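Predicted ATPase of the ABC class (Vibrio vulnificus, PDB 5D6A) probably hydrolyses ATP as an ABC-class ATPase and binds the ATP analogue AMP-PNP. Local coordinates at residues F101-A110 and F169-D180. Residues are numbered along the deposited sequence; the frame is centred on the assembly and turned at random.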
ATOM      1  N   PHE A 101     -27.097  13.764  -0.138  1.00 38.08           N
ATOM      2  CA  PHE A 101     -28.120  13.346  -1.090  1.00 38.87           C
ATOM      3  C   PHE A 101     -28.126  14.255  -2.320  1.00 38.83           C
ATOM      4  O   PHE A 101     -28.279  13.780  -3.446  1.00 39.08           O
ATOM      5  CB  PHE A 101     -29.497  13.336  -0.418  1.00 40.23           C
ATOM      6  CG  PHE A 101     -30.592  12.766  -1.281  1.00 42.09           C
ATOM      7  CD1 PHE A 101     -30.869  11.406  -1.262  1.00 42.59           C
ATOM      8  CD2 PHE A 101     -31.344  13.586  -2.108  1.00 42.68           C
ATOM      9  CE1 PHE A 101     -31.874  10.877  -2.051  1.00 43.94           C
ATOM     10  CE2 PHE A 101     -32.347  13.063  -2.899  1.00 44.07           C
ATOM     11  CZ  PHE A 101     -32.614  11.707  -2.872  1.00 44.79           C
ATOM     12  N   ILE A 102     -27.957  15.557  -2.099  1.00 37.85           N
ATOM     13  CA  ILE A 102     -27.922  16.537  -3.191  1.00 37.43           C
ATOM     14  C   ILE A 102     -26.727  16.298  -4.123  1.00 35.99           C
ATOM     15  O   ILE A 102     -26.846  16.433  -5.340  1.00 35.29           O
ATOM     16  CB  ILE A 102     -27.911  17.980  -2.642  1.00 37.82           C
ATOM     17  CG1 ILE A 102     -29.290  18.323  -2.070  1.00 39.06           C
ATOM     18  CG2 ILE A 102     -27.566  18.980  -3.737  1.00 38.91           C
ATOM     19  CD1 ILE A 102     -29.343  19.637  -1.323  1.00 40.09           C
ATOM     20  N   ALA A 103     -25.582  15.937  -3.546  1.00 35.09           N
ATOM     21  CA  ALA A 103     -24.381  15.653  -4.330  1.00 34.48           C
ATOM     22  C   ALA A 103     -24.588  14.417  -5.205  1.00 35.11           C
ATOM     23  O   ALA A 103     -24.192  14.399  -6.371  1.00 35.08           O
ATOM     24  CB  ALA A 103     -23.188  15.449  -3.414  1.00 34.15           C
ATOM     25  N   ARG A 104     -25.215  13.389  -4.633  1.00 35.74           N
ATOM     26  CA  ARG A 104     -25.484  12.144  -5.356  1.00 36.97           C
ATOM     27  C   ARG A 104     -26.539  12.349  -6.436  1.00 38.20           C
ATOM     28  O   ARG A 104     -26.473  11.727  -7.491  1.00 38.96           O
ATOM     29  CB  ARG A 104     -25.930  11.046  -4.393  1.00 37.07           C
ATOM     30  CG  ARG A 104     -24.906  10.706  -3.326  1.00 36.42           C
ATOM     31  CD  ARG A 104     -25.426   9.631  -2.390  1.00 36.99           C
ATOM     32  NE  ARG A 104     -24.543   9.449  -1.241  1.00 37.26           N
ATOM     33  CZ  ARG A 104     -23.463   8.670  -1.225  1.00 38.03           C
ATOM     34  NH1 ARG A 104     -23.104   7.973  -2.299  1.00 39.67           N
ATOM     35  NH2 ARG A 104     -22.735   8.586  -0.119  1.00 38.38           N
ATOM     36  N   SER A 105     -27.515  13.212  -6.159  1.00 39.43           N
ATOM     37  CA  SER A 105     -28.559  13.521  -7.132  1.00 41.44           C
ATOM     38  C   SER A 105     -27.949  14.264  -8.312  1.00 41.62           C
ATOM     39  O   SER A 105     -28.276  13.992  -9.462  1.00 42.69           O
ATOM     40  CB  SER A 105     -29.664  14.370  -6.502  1.00 42.11           C
ATOM     41  OG  SER A 105     -30.350  13.654  -5.494  1.00 43.07           O
ATOM     42  N   PHE A 106     -27.056  15.202  -8.007  1.00 41.05           N
ATOM     43  CA  PHE A 106     -26.371  15.983  -9.029  1.00 41.82           C
ATOM     44  C   PHE A 106     -25.507  15.075  -9.903  1.00 42.78           C
ATOM     45  O   PHE A 106     -25.414  15.274 -11.114  1.00 44.23           O
ATOM     46  CB  PHE A 106     -25.500  17.057  -8.377  1.00 40.21           C
ATOM     47  CG  PHE A 106     -24.780  17.934  -9.359  1.00 41.04           C
ATOM     48  CD1 PHE A 106     -23.529  17.576  -9.845  1.00 41.43           C
ATOM     49  CD2 PHE A 106     -25.348  19.119  -9.796  1.00 42.30           C
ATOM     50  CE1 PHE A 106     -22.861  18.383 -10.751  1.00 42.28           C
ATOM     51  CE2 PHE A 106     -24.684  19.932 -10.701  1.00 43.78           C
ATOM     52  CZ  PHE A 106     -23.440  19.564 -11.179  1.00 42.97           C
ATOM     53  N   ALA A 107     -24.872  14.086  -9.279  1.00 42.42           N
ATOM     54  CA  ALA A 107     -24.027  13.140 -10.007  1.00 43.59           C
ATOM     55  C   ALA A 107     -24.873  12.267 -10.923  1.00 44.63           C
ATOM     56  O   ALA A 107     -24.470  11.957 -12.043  1.00 46.28           O
ATOM     57  CB  ALA A 107     -23.237  12.273  -9.037  1.00 42.45           C
ATOM     58  N   GLU A 108     -26.049  11.883 -10.435  1.00 45.60           N
ATOM     59  CA  GLU A 108     -26.972  11.036 -11.186  1.00 48.16           C
ATOM     60  C   GLU A 108     -27.524  11.756 -12.415  1.00 48.94           C
ATOM     61  O   GLU A 108     -27.551  11.186 -13.507  1.00 51.16           O
ATOM     62  CB  GLU A 108     -28.121  10.571 -10.280  1.00 49.01           C
ATOM     63  CG  GLU A 108     -29.088   9.582 -10.921  1.00 52.69           C
ATOM     64  CD  GLU A 108     -28.446   8.250 -11.284  1.00 55.25           C
ATOM     65  OE1 GLU A 108     -27.284   7.996 -10.893  1.00 54.79           O
ATOM     66  OE2 GLU A 108     -29.119   7.443 -11.964  1.00 58.04           O
ATOM     67  N   PHE A 109     -27.962  13.003 -12.243  1.00 47.97           N
ATOM     68  CA  PHE A 109     -28.491  13.771 -13.371  1.00 49.83           C
ATOM     69  C   PHE A 109     -27.389  14.084 -14.379  1.00 50.48           C
ATOM     70  O   PHE A 109     -27.671  14.288 -15.555  1.00 52.16           O
ATOM     71  CB  PHE A 109     -29.138  15.095 -12.933  1.00 49.38           C
ATOM     72  CG  PHE A 109     -30.275  14.940 -11.961  1.00 49.44           C
ATOM     73  CD1 PHE A 109     -31.336  14.089 -12.236  1.00 52.07           C
ATOM     74  CD2 PHE A 109     -30.325  15.711 -10.810  1.00 48.23           C
ATOM     75  CE1 PHE A 109     -32.392  13.962 -11.348  1.00 52.67           C
ATOM     76  CE2 PHE A 109     -31.380  15.594  -9.921  1.00 48.80           C
ATOM     77  CZ  PHE A 109     -32.416  14.720 -10.190  1.00 50.94           C
ATOM     78  N   ALA A 110     -26.140  14.109 -13.913  1.00 49.42           N
ATOM     79  CA  ALA A 110     -24.996  14.430 -14.768  1.00 50.40           C
ATOM     80  C   ALA A 110     -24.235  13.216 -15.319  1.00 52.64           C
ATOM     81  O   ALA A 110     -23.092  13.362 -15.754  1.00 53.79           O
ATOM     82  CB  ALA A 110     -24.035  15.342 -14.017  1.00 48.72           C
ATOM     83  N   PHE A 169     -28.614  20.605 -14.310  1.00 50.56           N
ATOM     84  CA  PHE A 169     -28.233  19.736 -13.193  1.00 48.23           C
ATOM     85  C   PHE A 169     -28.175  20.535 -11.894  1.00 46.91           C
ATOM     86  O   PHE A 169     -28.558  20.033 -10.839  1.00 46.55           O
ATOM     87  CB  PHE A 169     -26.889  19.046 -13.442  1.00 47.56           C
ATOM     88  CG  PHE A 169     -26.779  18.408 -14.797  1.00 48.92           C
ATOM     89  CD1 PHE A 169     -27.769  17.550 -15.260  1.00 50.49           C
ATOM     90  CD2 PHE A 169     -25.661  18.626 -15.590  1.00 49.04           C
ATOM     91  CE1 PHE A 169     -27.668  16.959 -16.507  1.00 51.80           C
ATOM     92  CE2 PHE A 169     -25.548  18.027 -16.832  1.00 50.83           C
ATOM     93  CZ  PHE A 169     -26.553  17.193 -17.292  1.00 52.19           C
ATOM     94  N   ILE A 170     -27.695  21.775 -11.982  1.00 46.54           N
ATOM     95  CA  ILE A 170     -27.604  22.665 -10.824  1.00 46.07           C
ATOM     96  C   ILE A 170     -28.996  22.971 -10.276  1.00 47.37           C
ATOM     97  O   ILE A 170     -29.180  23.075  -9.062  1.00 46.50           O
ATOM     98  CB  ILE A 170     -26.883  23.986 -11.176  1.00 46.53           C
ATOM     99  CG1 ILE A 170     -25.409  23.712 -11.497  1.00 45.74           C
ATOM    100  CG2 ILE A 170     -26.975  24.974 -10.021  1.00 46.63           C
ATOM    101  CD1 ILE A 170     -24.661  24.905 -12.059  1.00 46.59           C
ATOM    102  N   ARG A 171     -29.970  23.115 -11.172  1.00 49.82           N
ATOM    103  CA  ARG A 171     -31.345  23.398 -10.763  1.00 52.16           C
ATOM    104  C   ARG A 171     -32.034  22.157 -10.211  1.00 51.93           C
ATOM    105  O   ARG A 171     -32.466  22.143  -9.061  1.00 52.88           O
ATOM    106  CB  ARG A 171     -32.160  23.980 -11.924  1.00 54.61           C
ATOM    107  CG  ARG A 171     -31.719  25.374 -12.341  1.00 55.94           C
ATOM    108  CD  ARG A 171     -32.622  25.965 -13.412  1.00 58.28           C
ATOM    109  NE  ARG A 171     -32.184  27.308 -13.803  1.00 59.37           N
ATOM    110  CZ  ARG A 171     -31.437  27.597 -14.868  1.00 59.39           C
ATOM    111  NH1 ARG A 171     -31.041  26.649 -15.711  1.00 58.98           N
ATOM    112  NH2 ARG A 171     -31.099  28.860 -15.107  1.00 60.69           N
ATOM    113  N   ARG A 172     -32.117  21.114 -11.028  1.00 52.25           N
ATOM    114  CA  ARG A 172     -32.782  19.870 -10.626  1.00 52.91           C
ATOM    115  C   ARG A 172     -32.288  19.300  -9.297  1.00 50.42           C
ATOM    116  O   ARG A 172     -33.079  18.786  -8.506  1.00 49.98           O
ATOM    117  CB  ARG A 172     -32.636  18.812 -11.717  1.00 53.76           C
ATOM    118  CG  ARG A 172     -33.346  19.155 -13.016  1.00 56.88           C
ATOM    119  CD  ARG A 172     -33.114  18.069 -14.052  1.00 59.09           C
ATOM    120  NE  ARG A 172     -33.719  16.798 -13.658  1.00 60.78           N
ATOM    121  CZ  ARG A 172     -33.528  15.642 -14.288  1.00 61.89           C
ATOM    122  NH1 ARG A 172     -32.721  15.572 -15.343  1.00 63.11           N
ATOM    123  NH2 ARG A 172     -34.133  14.542 -13.851  1.00 62.21           N
ATOM    124  N   SER A 173     -30.986  19.395  -9.050  1.00 48.58           N
ATOM    125  CA  SER A 173     -30.409  18.864  -7.816  1.00 47.51           C
ATOM    126  C   SER A 173     -30.741  19.718  -6.592  1.00 46.82           C
ATOM    127  O   SER A 173     -30.590  19.259  -5.464  1.00 45.47           O
ATOM    128  CB  SER A 173     -28.888  18.736  -7.943  1.00 46.15           C
ATOM    129  OG  SER A 173     -28.280  20.010  -8.064  1.00 46.89           O
ATOM    130  N   THR A 174     -31.186  20.953  -6.819  1.00 48.21           N
ATOM    131  CA  THR A 174     -31.512  21.870  -5.719  1.00 48.83           C
ATOM    132  C   THR A 174     -32.931  22.447  -5.792  1.00 51.25           C
ATOM    133  O   THR A 174     -33.131  23.642  -5.581  1.00 52.94           O
ATOM    134  CB  THR A 174     -30.507  23.033  -5.670  1.00 48.05           C
ATOM    135  OG1 THR A 174     -30.464  23.667  -6.950  1.00 48.32           O
ATOM    136  CG2 THR A 174     -29.120  22.525  -5.320  1.00 46.33           C
ATOM    137  N   ILE A 175     -33.903  21.590  -6.098  1.00 52.85           N
ATOM    138  CA  ILE A 175     -35.319  21.973  -6.148  1.00 56.00           C
ATOM    139  C   ILE A 175     -36.132  20.827  -5.556  1.00 57.59           C
ATOM    140  O   ILE A 175     -36.173  19.730  -6.118  1.00 57.43           O
ATOM    141  CB  ILE A 175     -35.801  22.288  -7.578  1.00 57.52           C
ATOM    142  CG1 ILE A 175     -35.114  23.553  -8.101  1.00 57.44           C
ATOM    143  CG2 ILE A 175     -37.308  22.500  -7.599  1.00 59.84           C
ATOM    144  CD1 ILE A 175     -35.474  23.911  -9.527  1.00 58.47           C
ATOM    145  N   GLU A 176     -36.768  21.093  -4.418  1.00 59.70           N
ATOM    146  CA  GLU A 176     -37.561  20.095  -3.692  1.00 61.93           C
ATOM    147  C   GLU A 176     -38.275  19.080  -4.599  1.00 62.70           C
ATOM    148  O   GLU A 176     -38.005  17.880  -4.527  1.00 61.18           O
ATOM    149  CB  GLU A 176     -38.577  20.800  -2.780  1.00 66.26           C
ATOM    150  CG  GLU A 176     -39.405  19.865  -1.908  1.00 68.79           C
ATOM    151  CD  GLU A 176     -40.444  20.590  -1.064  1.00 73.08           C
ATOM    152  OE1 GLU A 176     -40.681  21.798  -1.287  1.00 76.12           O
ATOM    153  OE2 GLU A 176     -41.040  19.942  -0.180  1.00 74.59           O
ATOM    154  N   ARG A 177     -39.178  19.564  -5.447  1.00 65.11           N
ATOM    155  CA  ARG A 177     -39.943  18.682  -6.337  1.00 66.52           C
ATOM    156  C   ARG A 177     -39.092  17.913  -7.354  1.00 64.04           C
ATOM    157  O   ARG A 177     -39.423  16.778  -7.697  1.00 63.33           O
ATOM    158  CB  ARG A 177     -41.062  19.466  -7.040  1.00 70.37           C
ATOM    159  CG  ARG A 177     -40.604  20.695  -7.813  1.00 71.44           C
ATOM    160  CD  ARG A 177     -41.797  21.496  -8.308  1.00 75.37           C
ATOM    161  NE  ARG A 177     -41.399  22.765  -8.921  1.00 76.65           N
ATOM    162  CZ  ARG A 177     -41.096  22.934 -10.207  1.00 77.80           C
ATOM    163  NH1 ARG A 177     -41.133  21.913 -11.060  1.00 78.96           N
ATOM    164  NH2 ARG A 177     -40.748  24.138 -10.649  1.00 77.93           N
ATOM    165  N   GLU A 178     -38.001  18.517  -7.823  1.00 62.59           N
ATOM    166  CA  GLU A 178     -37.114  17.862  -8.797  1.00 61.34           C
ATOM    167  C   GLU A 178     -36.381  16.661  -8.205  1.00 59.49           C
ATOM    168  O   GLU A 178     -35.940  15.780  -8.937  1.00 58.50           O
ATOM    169  CB  GLU A 178     -36.095  18.855  -9.365  1.00 61.01           C
ATOM    170  CG  GLU A 178     -36.706  19.988 -10.176  1.00 63.29           C
ATOM    171  CD  GLU A 178     -37.388  19.518 -11.447  1.00 64.93           C
ATOM    172  OE1 GLU A 178     -37.086  18.401 -11.922  1.00 64.12           O
ATOM    173  OE2 GLU A 178     -38.218  20.278 -11.981  1.00 68.45           O
ATOM    174  N   LEU A 179     -36.239  16.645  -6.883  1.00 60.06           N
ATOM    175  CA  LEU A 179     -35.594  15.533  -6.192  1.00 59.04           C
ATOM    176  C   LEU A 179     -36.648  14.525  -5.760  1.00 62.10           C
ATOM    177  O   LEU A 179     -37.844  14.821  -5.772  1.00 64.84           O
ATOM    178  CB  LEU A 179     -34.843  16.034  -4.960  1.00 57.24           C
ATOM    179  CG  LEU A 179     -33.731  17.053  -5.195  1.00 55.70           C
ATOM    180  CD1 LEU A 179     -33.188  17.554  -3.866  1.00 54.66           C
ATOM    181  CD2 LEU A 179     -32.623  16.453  -6.042  1.00 54.32           C
ATOM    182  N   ASP A 180     -36.203  13.334  -5.378  1.00 63.07           N
ATOM    183  CA  ASP A 180     -37.105  12.291  -4.911  1.00 66.67           C
ATOM    184  C   ASP A 180     -37.228  12.462  -3.394  1.00 68.00           C
ATOM    185  O   ASP A 180     -36.391  11.964  -2.640  1.00 67.80           O
ATOM    186  CB  ASP A 180     -36.545  10.910  -5.279  1.00 66.63           C
ATOM    187  CG  ASP A 180     -37.497   9.769  -4.936  1.00 70.11           C
ATOM    188  OD1 ASP A 180     -38.641  10.030  -4.503  1.00 72.75           O
ATOM    189  OD2 ASP A 180     -37.093   8.599  -5.114  1.00 70.59           O
TER
HETATM  190  O   HOH W   1     -33.531  13.076  -5.924  1.00 49.78           O
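Phe106, Phe109 and Phe169 anchor a mostly apolar helix-to-helix contact in the N-terminal region, where the end of helix 92-109 packs against the last turn of helix 155-172 and the loop that follows it. The two backbones come nearest at Phe106 and Ser173, whose CA atoms are 5.1 Å apart. With CG trans to the backbone N (chi1 -179°), the Phe106 side chain crosses that of Phe169 at about a right angle, its CE2 3.6 Å from Phe169 CB. Ser173 OG meets the edge of the Phe106 ring in its plane and donates to Phe169 O; that carbonyl also accepts from Ser173 N, so the buried serine is tied back to its own helix. Ala110 CA sits almost squarely over the face of the Phe169 ring, 4.0 Å from its centroid, in a CH-pi contact. Phe109 meets Arg172, whose chain bends at chi3 (65°) to bring the guanidinium over one face of the ring, offset toward its CD1-CE1 rim, the two planes 36° apart. Leu179 CD2 touches the edge of Phe109 and lies 3.6 Å from Ser105 CB. Beside it a water links Ser105 OG to Asp180 N, just ahead of helix 181-199. Leu140 of strand 137-144 touches Ile102, Phe106, Ile170 and Ser173, so both helices pack on the antiparallel sheet, an alpha+beta arrangement in which a pair of helices lies against a sheet.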